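Structural protein VP1 (Trichodysplasia spinulosa-associated polyomavirus, PDB 4U60) forms the pentameric building block of the viral capsid and binds sialylated glycans such as the GM1 oligosaccharide on its surface. Local coordinates at residues 175-179 against 191-197; 104-108 against 121-125; 28-33 against 263-269. All blocks are in the same frame, centred on the assembly; numbering follows the deposited sequence.

Contact 1. Residues 175-179 against 191-197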
ATOM      1  N   HIS C 175      24.394  27.233   6.800  1.00 13.44           N
ATOM      2  CA  HIS C 175      25.510  27.506   7.714  1.00 14.29           C
ATOM      3  C   HIS C 175      25.584  26.531   8.872  1.00 13.83           C
ATOM      4  O   HIS C 175      26.509  26.603   9.673  1.00 14.80           O
ATOM      5  CB  HIS C 175      25.398  28.932   8.249  1.00 15.06           C
ATOM      6  CG  HIS C 175      25.576  29.960   7.191  1.00 16.48           C
ATOM      7  ND1 HIS C 175      24.531  30.563   6.528  1.00 17.58           N
ATOM      8  CD2 HIS C 175      26.713  30.461   6.652  1.00 17.79           C
ATOM      9  CE1 HIS C 175      25.017  31.412   5.639  1.00 17.87           C
ATOM     10  NE2 HIS C 175      26.335  31.378   5.703  1.00 19.14           N
ATOM     11  N   TYR C 176      24.599  25.639   8.997  1.00 13.03           N
ATOM     12  CA  TYR C 176      24.552  24.659  10.081  1.00 12.83           C
ATOM     13  C   TYR C 176      24.680  23.240   9.496  1.00 12.65           C
ATOM     14  O   TYR C 176      23.686  22.574   9.164  1.00 11.79           O
ATOM     15  CB  TYR C 176      23.236  24.783  10.860  1.00 12.48           C
ATOM     16  CG  TYR C 176      23.092  25.979  11.772  1.00 12.89           C
ATOM     17  CD1 TYR C 176      22.862  27.246  11.268  1.00 13.20           C
ATOM     18  CD2 TYR C 176      23.148  25.827  13.158  1.00 13.45           C
ATOM     19  CE1 TYR C 176      22.735  28.342  12.103  1.00 13.63           C
ATOM     20  CE2 TYR C 176      22.998  26.908  14.008  1.00 13.92           C
ATOM     21  CZ  TYR C 176      22.788  28.166  13.488  1.00 14.09           C
ATOM     22  OH  TYR C 176      22.652  29.249  14.334  1.00 15.12           O
ATOM     23  N   LYS C 177      25.916  22.796   9.334  1.00 13.49           N
ATOM     24  CA  LYS C 177      26.213  21.488   8.757  1.00 13.31           C
ATOM     25  C   LYS C 177      27.200  20.731   9.651  1.00 13.48           C
ATOM     26  O   LYS C 177      27.736  21.286  10.620  1.00 14.50           O
ATOM     27  CB  LYS C 177      26.751  21.667   7.333  1.00 13.74           C
ATOM     28  CG  LYS C 177      25.708  22.203   6.359  1.00 13.85           C
ATOM     29  CD  LYS C 177      26.203  22.308   4.935  1.00 14.63           C
ATOM     30  CE  LYS C 177      25.076  22.710   3.991  1.00 14.89           C
ATOM     31  NZ  LYS C 177      25.471  22.436   2.594  1.00 15.80           N
ATOM     32  N   GLN C 178      27.425  19.456   9.338  1.00 13.32           N
ATOM     33  CA  GLN C 178      28.328  18.597  10.113  1.00 13.68           C
ATOM     34  C   GLN C 178      28.618  17.372   9.269  1.00 13.51           C
ATOM     35  O   GLN C 178      28.095  17.236   8.166  1.00 13.03           O
ATOM     36  CB  GLN C 178      27.720  18.185  11.462  1.00 13.90           C
ATOM     37  CG  GLN C 178      28.319  18.877  12.685  1.00 14.83           C
ATOM     38  CD  GLN C 178      29.690  18.325  13.040  1.00 16.08           C
ATOM     39  OE1 GLN C 178      30.290  17.555  12.278  1.00 16.47           O
ATOM     40  NE2 GLN C 178      30.195  18.704  14.216  1.00 17.72           N
ATOM     41  N   LYS C 179      29.459  16.502   9.805  1.00 13.93           N
ATOM     42  CA  LYS C 179      29.722  15.192   9.220  1.00 14.47           C
ATOM     43  C   LYS C 179      29.542  14.155  10.304  1.00 14.09           C
ATOM     44  O   LYS C 179      29.914  14.382  11.447  1.00 14.50           O
ATOM     45  CB  LYS C 179      31.152  15.109   8.690  1.00 15.95           C
ATOM     46  CG  LYS C 179      31.394  16.037   7.515  1.00 17.38           C
ATOM     47  CD  LYS C 179      32.742  15.828   6.878  1.00 20.11           C
ATOM     48  CE  LYS C 179      32.901  16.740   5.677  1.00 21.54           C
ATOM     49  NZ  LYS C 179      34.251  16.596   5.100  1.00 25.07           N
ATOM     50  N   TRP C 191      19.599  16.324  12.874  1.00 10.16           N
ATOM     51  CA  TRP C 191      20.550  16.143  11.779  1.00 10.00           C
ATOM     52  C   TRP C 191      19.972  15.197  10.747  1.00  9.94           C
ATOM     53  O   TRP C 191      19.518  14.110  11.094  1.00 10.11           O
ATOM     54  CB  TRP C 191      21.870  15.530  12.248  1.00 10.29           C
ATOM     55  CG  TRP C 191      22.685  16.370  13.206  1.00 10.48           C
ATOM     56  CD1 TRP C 191      22.935  16.099  14.527  1.00 10.84           C
ATOM     57  CD2 TRP C 191      23.404  17.586  12.907  1.00 10.74           C
ATOM     58  NE1 TRP C 191      23.725  17.082  15.075  1.00 11.28           N
ATOM     59  CE2 TRP C 191      24.051  17.989  14.093  1.00 11.10           C
ATOM     60  CE3 TRP C 191      23.561  18.359  11.755  1.00 10.60           C
ATOM     61  CZ2 TRP C 191      24.839  19.139  14.158  1.00 11.52           C
ATOM     62  CZ3 TRP C 191      24.331  19.494  11.807  1.00 11.19           C
ATOM     63  CH2 TRP C 191      24.971  19.876  13.010  1.00 11.48           C
ATOM     64  N   CYS C 192      20.083  15.588   9.478  1.00  9.95           N
ATOM     65  CA  CYS C 192      19.623  14.768   8.366  1.00 10.03           C
ATOM     66  C   CYS C 192      20.712  14.759   7.272  1.00 10.23           C
ATOM     67  O   CYS C 192      21.669  15.544   7.312  1.00 10.63           O
ATOM     68  CB  CYS C 192      18.319  15.353   7.802  1.00 10.35           C
ATOM     69  SG  CYS C 192      18.420  17.049   7.173  1.00 11.38           S
ATOM     70  N   PRO C 193      20.577  13.881   6.280  1.00 10.21           N
ATOM     71  CA  PRO C 193      21.564  13.950   5.204  1.00 10.68           C
ATOM     72  C   PRO C 193      21.508  15.280   4.476  1.00 10.64           C
ATOM     73  O   PRO C 193      20.417  15.817   4.230  1.00 10.64           O
ATOM     74  CB  PRO C 193      21.162  12.776   4.284  1.00 10.76           C
ATOM     75  CG  PRO C 193      20.456  11.841   5.183  1.00 10.71           C
ATOM     76  CD  PRO C 193      19.680  12.728   6.129  1.00 10.48           C
ATOM     77  N   ASP C 194      22.673  15.812   4.120  1.00 10.34           N
ATOM     78  CA  ASP C 194      22.759  17.053   3.347  1.00 10.82           C
ATOM     79  C   ASP C 194      22.643  16.705   1.867  1.00 10.95           C
ATOM     80  O   ASP C 194      23.584  16.162   1.266  1.00 10.97           O
ATOM     81  CB  ASP C 194      24.099  17.726   3.629  1.00 11.19           C
ATOM     82  CG  ASP C 194      24.308  19.007   2.853  1.00 11.65           C
ATOM     83  OD1 ASP C 194      23.469  19.385   2.013  1.00 11.66           O
ATOM     84  OD2 ASP C 194      25.376  19.630   3.049  1.00 12.38           O
ATOM     85  N   PRO C 195      21.502  17.031   1.241  1.00 10.86           N
ATOM     86  CA  PRO C 195      21.303  16.618  -0.137  1.00 11.22           C
ATOM     87  C   PRO C 195      22.133  17.407  -1.134  1.00 11.62           C
ATOM     88  O   PRO C 195      22.214  17.013  -2.299  1.00 12.15           O
ATOM     89  CB  PRO C 195      19.809  16.916  -0.358  1.00 11.29           C
ATOM     90  CG  PRO C 195      19.566  18.138   0.491  1.00 11.28           C
ATOM     91  CD  PRO C 195      20.350  17.814   1.748  1.00 11.05           C
ATOM     92  N   SER C 196      22.746  18.517  -0.702  1.00 11.96           N
ATOM     93  CA  SER C 196      23.585  19.302  -1.602  1.00 12.87           C
ATOM     94  C   SER C 196      24.997  18.748  -1.674  1.00 13.14           C
ATOM     95  O   SER C 196      25.801  19.231  -2.471  1.00 13.84           O
ATOM     96  CB  SER C 196      23.658  20.782  -1.148  1.00 13.38           C
ATOM     97  OG  SER C 196      24.466  20.920   0.020  1.00 14.56           O
ATOM     98  N   LYS C 197      25.321  17.793  -0.815  1.00 13.06           N
ATOM     99  CA  LYS C 197      26.632  17.139  -0.850  1.00 13.59           C
ATOM    100  C   LYS C 197      26.394  15.645  -1.028  1.00 13.20           C
ATOM    101  O   LYS C 197      25.530  15.275  -1.808  1.00 13.13           O
ATOM    102  CB  LYS C 197      27.432  17.495   0.411  1.00 14.39           C
ATOM    103  CG  LYS C 197      27.702  18.994   0.547  1.00 15.99           C
ATOM    104  CD  LYS C 197      28.578  19.258   1.759  1.00 17.43           C
ATOM    105  CE  LYS C 197      28.708  20.724   2.073  1.00 18.90           C
ATOM    106  NZ  LYS C 197      29.428  21.461   1.018  1.00 20.94           N
TER
HETATM  107  O   HOH W   1      27.880  23.927   2.211  1.00 23.51           O
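Lys177 and Trp191 lie on the two outer strands of a three-stranded sheet, with strand 141-144 between them; Lys177 CA is 7.8 Å from Asp194 CA, too far for backbone pairing. After Pro193 the chain enters a type I turn from Asp194 to Lys197. Side chains reach across. Lys177 runs out extended beyond CG, and its NZ meets Asp194 OD2 at 2.8 Å in a salt bridge, on the syn side of the carboxylate. A weak hydrogen bond joins Lys177 NZ to Ser196 OG. Ser196 N bonds Asp194 OD1, closing an Asx turn, and Ser196 OG adds a second bond from the same face; with Lys177 on OD2, these bonds hold the carboxylate's rotation. Lys197 NZ comes within 4.4 Å of Lys177 NZ, a like-charge approach that Asp194 and a water accepting from both amines probably ease. Gln178 lays CB over one face of the Trp191 six-membered ring, 3.9 Å from its centroid, a CH-pi contact. The indole itself is pinned by Trp191 NE1 bonding to Val160 O and by edge-to-face packing with Phe144 and Phe186. Central strand 141-144 is antiparallel and hydrogen-bonded to both segments.

Contact 2. Residues 104-108 against 121-125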
ATOM      1  N   SER C 104      11.532 -10.308  17.369  1.00 10.87           N
ATOM      2  CA  SER C 104      11.445  -9.906  18.781  1.00 11.36           C
ATOM      3  C   SER C 104      10.232  -9.037  19.100  1.00 11.37           C
ATOM      4  O   SER C 104       9.851  -8.888  20.281  1.00 12.15           O
ATOM      5  CB  SER C 104      12.714  -9.174  19.258  1.00 11.55           C
ATOM      6  OG  SER C 104      12.817  -7.897  18.637  1.00 11.51           O
ATOM      7  N   LEU C 105       9.620  -8.471  18.068  1.00 11.52           N
ATOM      8  CA  LEU C 105       8.438  -7.659  18.249  1.00 11.81           C
ATOM      9  C   LEU C 105       7.180  -8.503  18.402  1.00 11.67           C
ATOM     10  O   LEU C 105       6.116  -7.976  18.707  1.00 11.58           O
ATOM     11  CB  LEU C 105       8.322  -6.665  17.082  1.00 12.03           C
ATOM     12  CG  LEU C 105       9.526  -5.717  16.908  1.00 12.68           C
ATOM     13  CD1 LEU C 105       9.261  -4.875  15.664  1.00 13.38           C
ATOM     14  CD2 LEU C 105       9.720  -4.846  18.135  1.00 13.43           C
ATOM     15  N   VAL C 106       7.301  -9.829  18.232  1.00 11.25           N
ATOM     16  CA  VAL C 106       6.218 -10.760  18.498  1.00 11.57           C
ATOM     17  C   VAL C 106       6.279 -11.085  19.994  1.00 12.39           C
ATOM     18  O   VAL C 106       6.696 -12.173  20.412  1.00 13.03           O
ATOM     19  CB  VAL C 106       6.356 -12.036  17.633  1.00 11.59           C
ATOM     20  CG1 VAL C 106       5.211 -13.014  17.919  1.00 11.82           C
ATOM     21  CG2 VAL C 106       6.422 -11.708  16.149  1.00 11.18           C
ATOM     22  N   ASN C 107       5.908 -10.117  20.807  1.00 12.53           N
ATOM     23  CA  ASN C 107       6.030 -10.262  22.257  1.00 12.88           C
ATOM     24  C   ASN C 107       5.032  -9.320  22.894  1.00 13.00           C
ATOM     25  O   ASN C 107       5.167  -8.108  22.766  1.00 12.96           O
ATOM     26  CB  ASN C 107       7.451  -9.966  22.706  1.00 13.19           C
ATOM     27  CG  ASN C 107       7.660 -10.228  24.189  1.00 13.76           C
ATOM     28  OD1 ASN C 107       6.710 -10.222  24.981  1.00 13.95           O
ATOM     29  ND2 ASN C 107       8.907 -10.441  24.576  1.00 14.47           N
ATOM     30  N   VAL C 108       4.036  -9.893  23.563  1.00 12.88           N
ATOM     31  CA  VAL C 108       2.967  -9.125  24.187  1.00 13.43           C
ATOM     32  C   VAL C 108       2.762  -9.532  25.646  1.00 13.85           C
ATOM     33  O   VAL C 108       1.693  -9.323  26.206  1.00 14.06           O
ATOM     34  CB  VAL C 108       1.646  -9.237  23.385  1.00 13.62           C
ATOM     35  CG1 VAL C 108       1.780  -8.542  22.055  1.00 13.44           C
ATOM     36  CG2 VAL C 108       1.239 -10.679  23.185  1.00 13.72           C
ATOM     37  N   ILE C 121      -3.843  -8.586  25.697  1.00 14.32           N
ATOM     38  CA  ILE C 121      -2.400  -8.568  25.461  1.00 14.05           C
ATOM     39  C   ILE C 121      -1.720  -7.306  26.000  1.00 14.29           C
ATOM     40  O   ILE C 121      -2.330  -6.228  26.085  1.00 14.39           O
ATOM     41  CB  ILE C 121      -2.043  -8.681  23.971  1.00 13.44           C
ATOM     42  CG1 ILE C 121      -2.564  -7.473  23.192  1.00 13.26           C
ATOM     43  CG2 ILE C 121      -2.543  -9.995  23.391  1.00 13.40           C
ATOM     44  CD1 ILE C 121      -2.030  -7.403  21.780  1.00 12.71           C
ATOM     45  N   GLY C 122      -0.449  -7.438  26.375  1.00 14.10           N
ATOM     46  CA  GLY C 122       0.383  -6.249  26.573  1.00 14.04           C
ATOM     47  C   GLY C 122       0.533  -5.561  25.220  1.00 13.56           C
ATOM     48  O   GLY C 122       0.578  -6.221  24.170  1.00 13.13           O
ATOM     49  N   PHE C 123       0.586  -4.241  25.237  1.00 13.73           N
ATOM     50  CA  PHE C 123       0.776  -3.497  23.988  1.00 13.62           C
ATOM     51  C   PHE C 123       2.094  -3.925  23.374  1.00 13.29           C
ATOM     52  O   PHE C 123       3.126  -3.896  24.049  1.00 13.90           O
ATOM     53  CB  PHE C 123       0.860  -2.008  24.260  1.00 13.93           C
ATOM     54  CG  PHE C 123      -0.431  -1.347  24.645  1.00 14.25           C
ATOM     55  CD1 PHE C 123      -1.623  -2.028  24.863  1.00 14.59           C
ATOM     56  CD2 PHE C 123      -0.417   0.026  24.824  1.00 14.45           C
ATOM     57  CE1 PHE C 123      -2.775  -1.337  25.251  1.00 15.11           C
ATOM     58  CE2 PHE C 123      -1.550   0.709  25.209  1.00 15.22           C
ATOM     59  CZ  PHE C 123      -2.730   0.035  25.415  1.00 15.22           C
ATOM     60  N   PRO C 124       2.101  -4.286  22.094  1.00 13.50           N
ATOM     61  CA  PRO C 124       3.377  -4.530  21.448  1.00 13.16           C
ATOM     62  C   PRO C 124       4.113  -3.208  21.199  1.00 13.24           C
ATOM     63  O   PRO C 124       3.522  -2.101  21.336  1.00 13.24           O
ATOM     64  CB  PRO C 124       2.983  -5.203  20.146  1.00 13.01           C
ATOM     65  CG  PRO C 124       1.683  -4.578  19.827  1.00 12.95           C
ATOM     66  CD  PRO C 124       0.982  -4.392  21.154  1.00 13.32           C
ATOM     67  N   VAL C 125       5.397  -3.317  20.885  1.00 13.18           N
ATOM     68  CA  VAL C 125       6.150  -2.127  20.506  1.00 12.90           C
ATOM     69  C   VAL C 125       5.521  -1.604  19.225  1.00 12.81           C
ATOM     70  O   VAL C 125       5.357  -2.348  18.259  1.00 12.93           O
ATOM     71  CB  VAL C 125       7.630  -2.456  20.282  1.00 12.92           C
ATOM     72  CG1 VAL C 125       8.347  -1.320  19.576  1.00 12.78           C
ATOM     73  CG2 VAL C 125       8.310  -2.781  21.600  1.00 13.21           C
TER
HETATM   74  O   HOH W   2       6.509  -6.229  20.922  1.00 15.71           O
HETATM   75  O   HOH W   3       5.234  -5.487  24.128  1.00 29.72           O
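Val108 and Gly122 bring the two segments together at the base of a loop excursion between strands 86-99 and 129-136 of the jelly roll; the loop between the two segments carries His109, Arg114, Asp118 and Lys119 of a glycan pocket. The segments run roughly antiparallel, their directions 152° apart, yet neither is a strand here. Their one direct hydrogen bond goes from Gly122 N to Val108 O, 2.9 Å long and bent to 138° at the hydrogen. Beside it the Val108 side chain nestles against Ile121: Val108 CB lies 3.8 Å from Ile121 CB, the CG2 methyls of both residues touch, and Val108 CG1, set anti to its carbonyl carbon (chi1 -68°), reaches Ile121 CD1 and, on the Pro124 side, the CB of that ring at 4.0 Å. At the far end Leu105 turns CD2 onto Val125 CB, 3.8 Å away.

Farther out, Val125 is backed by Leu253 and Arg263, and Leu105 by Val250, while Ile121 and Phe123 make backbone bonds to Met115 and Lys113 within the excursion. The third subunit covers much of this region, with its Tyr262 on Val108 and its Met260 on Ile121. Asn107 OD1 accepts from His109 N, and Val106 is the centre of an inverse gamma turn. Between the two segments one water ties the pieces: it donates to Leu105 O at 2.8 Å and to Asn107 O at 3.0 Å, and accepts from Val125 N at 3.1 Å.

Contact 3. Residues 28-33 against 263-269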
ATOM      1  N   TYR C  28      27.721  -5.510  11.459  1.00 16.04           N
ATOM      2  CA  TYR C  28      26.427  -5.074  11.974  1.00 15.02           C
ATOM      3  C   TYR C  28      26.652  -3.838  12.826  1.00 14.85           C
ATOM      4  O   TYR C  28      27.772  -3.598  13.335  1.00 15.74           O
ATOM      5  CB  TYR C  28      25.723  -6.195  12.782  1.00 15.37           C
ATOM      6  CG  TYR C  28      26.496  -6.606  14.023  1.00 16.14           C
ATOM      7  CD1 TYR C  28      26.316  -5.944  15.236  1.00 15.96           C
ATOM      8  CD2 TYR C  28      27.446  -7.608  13.966  1.00 17.28           C
ATOM      9  CE1 TYR C  28      27.056  -6.294  16.364  1.00 17.12           C
ATOM     10  CE2 TYR C  28      28.197  -7.963  15.083  1.00 18.31           C
ATOM     11  CZ  TYR C  28      28.000  -7.292  16.284  1.00 18.23           C
ATOM     12  OH  TYR C  28      28.756  -7.657  17.383  1.00 20.27           O
ATOM     13  N   LEU C  29      25.600  -3.041  12.959  1.00 14.11           N
ATOM     14  CA  LEU C  29      25.589  -1.916  13.873  1.00 14.33           C
ATOM     15  C   LEU C  29      24.426  -2.061  14.842  1.00 14.01           C
ATOM     16  O   LEU C  29      23.280  -2.215  14.429  1.00 13.74           O
ATOM     17  CB  LEU C  29      25.460  -0.596  13.110  1.00 14.31           C
ATOM     18  CG  LEU C  29      26.666  -0.241  12.230  1.00 15.03           C
ATOM     19  CD1 LEU C  29      26.329   0.975  11.384  1.00 15.06           C
ATOM     20  CD2 LEU C  29      27.922   0.002  13.058  1.00 16.13           C
ATOM     21  N   ASN C  30      24.746  -2.009  16.133  1.00 14.08           N
ATOM     22  CA  ASN C  30      23.713  -1.970  17.142  1.00 14.06           C
ATOM     23  C   ASN C  30      23.081  -0.592  17.241  1.00 13.62           C
ATOM     24  O   ASN C  30      23.689   0.434  16.928  1.00 14.30           O
ATOM     25  CB  ASN C  30      24.231  -2.445  18.499  1.00 14.64           C
ATOM     26  CG  ASN C  30      24.156  -3.953  18.644  1.00 15.26           C
ATOM     27  OD1 ASN C  30      23.096  -4.550  18.451  1.00 15.18           O
ATOM     28  ND2 ASN C  30      25.271  -4.574  18.946  1.00 16.13           N
ATOM     29  N   THR C  31      21.828  -0.605  17.682  1.00 13.06           N
ATOM     30  CA  THR C  31      21.006   0.586  17.725  1.00 12.58           C
ATOM     31  C   THR C  31      21.469   1.550  18.823  1.00 12.89           C
ATOM     32  O   THR C  31      22.063   1.119  19.853  1.00 13.20           O
ATOM     33  CB  THR C  31      19.529   0.203  17.924  1.00 12.55           C
ATOM     34  OG1 THR C  31      18.689   1.290  17.550  1.00 12.28           O
ATOM     35  CG2 THR C  31      19.229  -0.179  19.351  1.00 12.90           C
ATOM     36  N   ARG C  32      21.229   2.843  18.593  1.00 12.61           N
ATOM     37  CA  ARG C  32      21.602   3.901  19.531  1.00 13.21           C
ATOM     38  C   ARG C  32      20.371   4.739  19.883  1.00 13.09           C
ATOM     39  O   ARG C  32      20.192   5.877  19.455  1.00 13.23           O
ATOM     40  CB  ARG C  32      22.736   4.752  18.969  1.00 13.62           C
ATOM     41  CG  ARG C  32      23.978   3.940  18.594  1.00 13.98           C
ATOM     42  CD  ARG C  32      24.617   3.338  19.819  1.00 15.08           C
ATOM     43  NE  ARG C  32      25.776   2.485  19.563  1.00 15.85           N
ATOM     44  CZ  ARG C  32      25.877   1.213  19.925  1.00 16.40           C
ATOM     45  NH1 ARG C  32      24.868   0.565  20.506  1.00 16.23           N
ATOM     46  NH2 ARG C  32      27.028   0.567  19.708  1.00 17.45           N
ATOM     47  N   MET C  33      19.516   4.144  20.700  1.00 12.87           N
ATOM     48  CA  MET C  33      18.278   4.789  21.081  1.00 13.04           C
ATOM     49  C   MET C  33      18.359   5.712  22.279  1.00 13.58           C
ATOM     50  O   MET C  33      17.446   6.492  22.504  1.00 13.39           O
ATOM     51  CB  MET C  33      17.231   3.710  21.350  1.00 13.09           C
ATOM     52  CG  MET C  33      16.793   2.920  20.113  1.00 12.80           C
ATOM     53  SD  MET C  33      15.962   3.908  18.845  1.00 12.78           S
ATOM     54  CE  MET C  33      17.297   4.238  17.700  1.00 12.09           C
ATOM     55  N   ARG C 263      12.243   2.087  20.902  1.00 11.19           N
ATOM     56  CA  ARG C 263      12.881   0.794  20.672  1.00 11.03           C
ATOM     57  C   ARG C 263      13.514   0.760  19.286  1.00 10.72           C
ATOM     58  O   ARG C 263      12.855   1.126  18.301  1.00 10.67           O
ATOM     59  CB  ARG C 263      11.858  -0.324  20.773  1.00 11.21           C
ATOM     60  CG  ARG C 263      12.357  -1.719  20.426  1.00 11.29           C
ATOM     61  CD  ARG C 263      13.614  -2.103  21.206  1.00 11.85           C
ATOM     62  NE  ARG C 263      13.862  -3.536  21.196  1.00 12.13           N
ATOM     63  CZ  ARG C 263      15.018  -4.104  21.524  1.00 12.79           C
ATOM     64  NH1 ARG C 263      16.057  -3.351  21.834  1.00 12.81           N
ATOM     65  NH2 ARG C 263      15.156  -5.420  21.479  1.00 13.26           N
ATOM     66  N   GLY C 264      14.783   0.324  19.233  1.00 10.75           N
ATOM     67  CA  GLY C 264      15.539   0.218  18.006  1.00 10.65           C
ATOM     68  C   GLY C 264      16.029  -1.187  17.786  1.00 10.70           C
ATOM     69  O   GLY C 264      16.105  -1.967  18.741  1.00 11.17           O
ATOM     70  N   LEU C 265      16.348  -1.509  16.521  1.00 10.63           N
ATOM     71  CA  LEU C 265      16.902  -2.806  16.174  1.00 11.12           C
ATOM     72  C   LEU C 265      18.237  -2.644  15.441  1.00 11.25           C
ATOM     73  O   LEU C 265      18.485  -1.605  14.806  1.00 11.15           O
ATOM     74  CB  LEU C 265      15.929  -3.602  15.302  1.00 11.08           C
ATOM     75  CG  LEU C 265      14.657  -4.102  16.020  1.00 11.35           C
ATOM     76  CD1 LEU C 265      13.769  -4.811  15.011  1.00 11.27           C
ATOM     77  CD2 LEU C 265      14.956  -5.030  17.186  1.00 11.99           C
ATOM     78  N   PRO C 266      19.078  -3.684  15.496  1.00 11.60           N
ATOM     79  CA  PRO C 266      20.339  -3.637  14.783  1.00 11.77           C
ATOM     80  C   PRO C 266      20.151  -3.834  13.281  1.00 11.48           C
ATOM     81  O   PRO C 266      19.114  -4.326  12.838  1.00 11.52           O
ATOM     82  CB  PRO C 266      21.142  -4.804  15.383  1.00 12.47           C
ATOM     83  CG  PRO C 266      20.180  -5.634  16.186  1.00 12.79           C
ATOM     84  CD  PRO C 266      18.830  -4.996  16.115  1.00 12.40           C
ATOM     85  N   ARG C 267      21.152  -3.432  12.515  1.00 11.31           N
ATOM     86  CA  ARG C 267      21.151  -3.629  11.082  1.00 11.41           C
ATOM     87  C   ARG C 267      22.447  -4.321  10.677  1.00 11.90           C
ATOM     88  O   ARG C 267      23.539  -3.986  11.169  1.00 12.31           O
ATOM     89  CB  ARG C 267      21.031  -2.288  10.367  1.00 11.22           C
ATOM     90  CG  ARG C 267      21.010  -2.396   8.852  1.00 11.34           C
ATOM     91  CD  ARG C 267      20.707  -1.035   8.234  1.00 11.19           C
ATOM     92  NE  ARG C 267      19.287  -0.666   8.292  1.00 10.98           N
ATOM     93  CZ  ARG C 267      18.384  -0.937   7.349  1.00 11.56           C
ATOM     94  NH1 ARG C 267      18.715  -1.629   6.255  1.00 12.46           N
ATOM     95  NH2 ARG C 267      17.132  -0.524   7.482  1.00 11.92           N
ATOM     96  N   TYR C 268      22.295  -5.268   9.761  1.00 11.98           N
ATOM     97  CA  TYR C 268      23.390  -6.019   9.175  1.00 12.89           C
ATOM     98  C   TYR C 268      23.695  -5.511   7.777  1.00 12.81           C
ATOM     99  O   TYR C 268      22.793  -5.081   7.064  1.00 12.11           O
ATOM    100  CB  TYR C 268      22.960  -7.481   9.099  1.00 13.68           C
ATOM    101  CG  TYR C 268      23.848  -8.334   8.229  1.00 14.76           C
ATOM    102  CD1 TYR C 268      24.992  -8.927   8.749  1.00 15.58           C
ATOM    103  CD2 TYR C 268      23.540  -8.551   6.891  1.00 15.28           C
ATOM    104  CE1 TYR C 268      25.825  -9.724   7.951  1.00 16.07           C
ATOM    105  CE2 TYR C 268      24.353  -9.344   6.091  1.00 15.94           C
ATOM    106  CZ  TYR C 268      25.485  -9.936   6.628  1.00 16.28           C
ATOM    107  OH  TYR C 268      26.289 -10.732   5.842  1.00 18.12           O
ATOM    108  N   PHE C 269      24.964  -5.580   7.385  1.00 13.00           N
ATOM    109  CA  PHE C 269      25.411  -5.172   6.064  1.00 13.33           C
ATOM    110  C   PHE C 269      26.409  -6.162   5.493  1.00 14.22           C
ATOM    111  O   PHE C 269      27.312  -6.605   6.196  1.00 14.40           O
ATOM    112  CB  PHE C 269      26.137  -3.817   6.106  1.00 13.39           C
ATOM    113  CG  PHE C 269      25.361  -2.692   6.727  1.00 12.85           C
ATOM    114  CD1 PHE C 269      25.368  -2.515   8.105  1.00 13.02           C
ATOM    115  CD2 PHE C 269      24.695  -1.755   5.933  1.00 13.14           C
ATOM    116  CE1 PHE C 269      24.716  -1.446   8.691  1.00 13.11           C
ATOM    117  CE2 PHE C 269      24.017  -0.694   6.536  1.00 13.12           C
ATOM    118  CZ  PHE C 269      24.039  -0.566   7.911  1.00 12.69           C
TER
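Arg263 meets Met33 where the two segments run antiparallel but are not yet paired: its backbone carbonyl carbon, Arg263 C, lies 4.0 Å from Met33 SD, which the bend at chi2 turns back along the chain. At Gly264, Met33 CG, anti to its own carbonyl carbon (chi1 -67°), comes to 3.4 Å from Gly264 N, and Thr31 OG1 sits 3.4 Å from Gly264 CA; both side chains press on bare main chain. Next, Leu265 points its side chain away from segment 28-33, and its carbonyl O lies against Thr31 CB. Pro266 CB and CG lie against Asn30 OD1, CB at 3.6 Å, an oxygen that accepts its hydrogen bond from Leu172 N of the third subunit. Regular pairing begins at Arg267, which forms a hydrogen-bonded pair with Leu29: Leu29 N to Arg267 O is 2.9 Å and nearly straight at 163°, and Arg267 N returns a bond of 3.1 Å to Leu29 O. The Arg267 guanidinium leads away to a salt bridge with Asp248. Tyr268 then faces Tyr28 as a non-hydrogen-bonded pair, its hydroxyl bonded to Glu26. Phe269, on the same side as Leu29 and Arg267, brings CE1 to 4.0 Å from Leu29 CD1, an oblique approach. Strand 12-29 thus lines one flank of strand 260-279 in the jelly-roll sheet, where Phe269 also packs on Val95 and Thr97 of strand 86-99 and on Val244 of strand 241-254.

In the fold
Contacts 2 and 3 touch directly: Val125 CG1 packs on Arg263 CB at 3.8 Å, and Ser104 OG lies 3.9 Å from Leu265 CD2, so the base of the loop excursion rests on residues 263-265 of strand 260-279. Their centres are 19 Å apart, and both border the third subunit. Contact 1 stands apart, its centre 22 Å from that of contact 3 and 36 Å from that of contact 2; contacts 1 and 2 lie on opposite sides of the chain's centre. Contact 1 borders the second subunit. Contact 2 is close to bound glycan, with the Asn107 side chain about 8 Å from a sialic acid and Gly122 about 10 Å from a galactose.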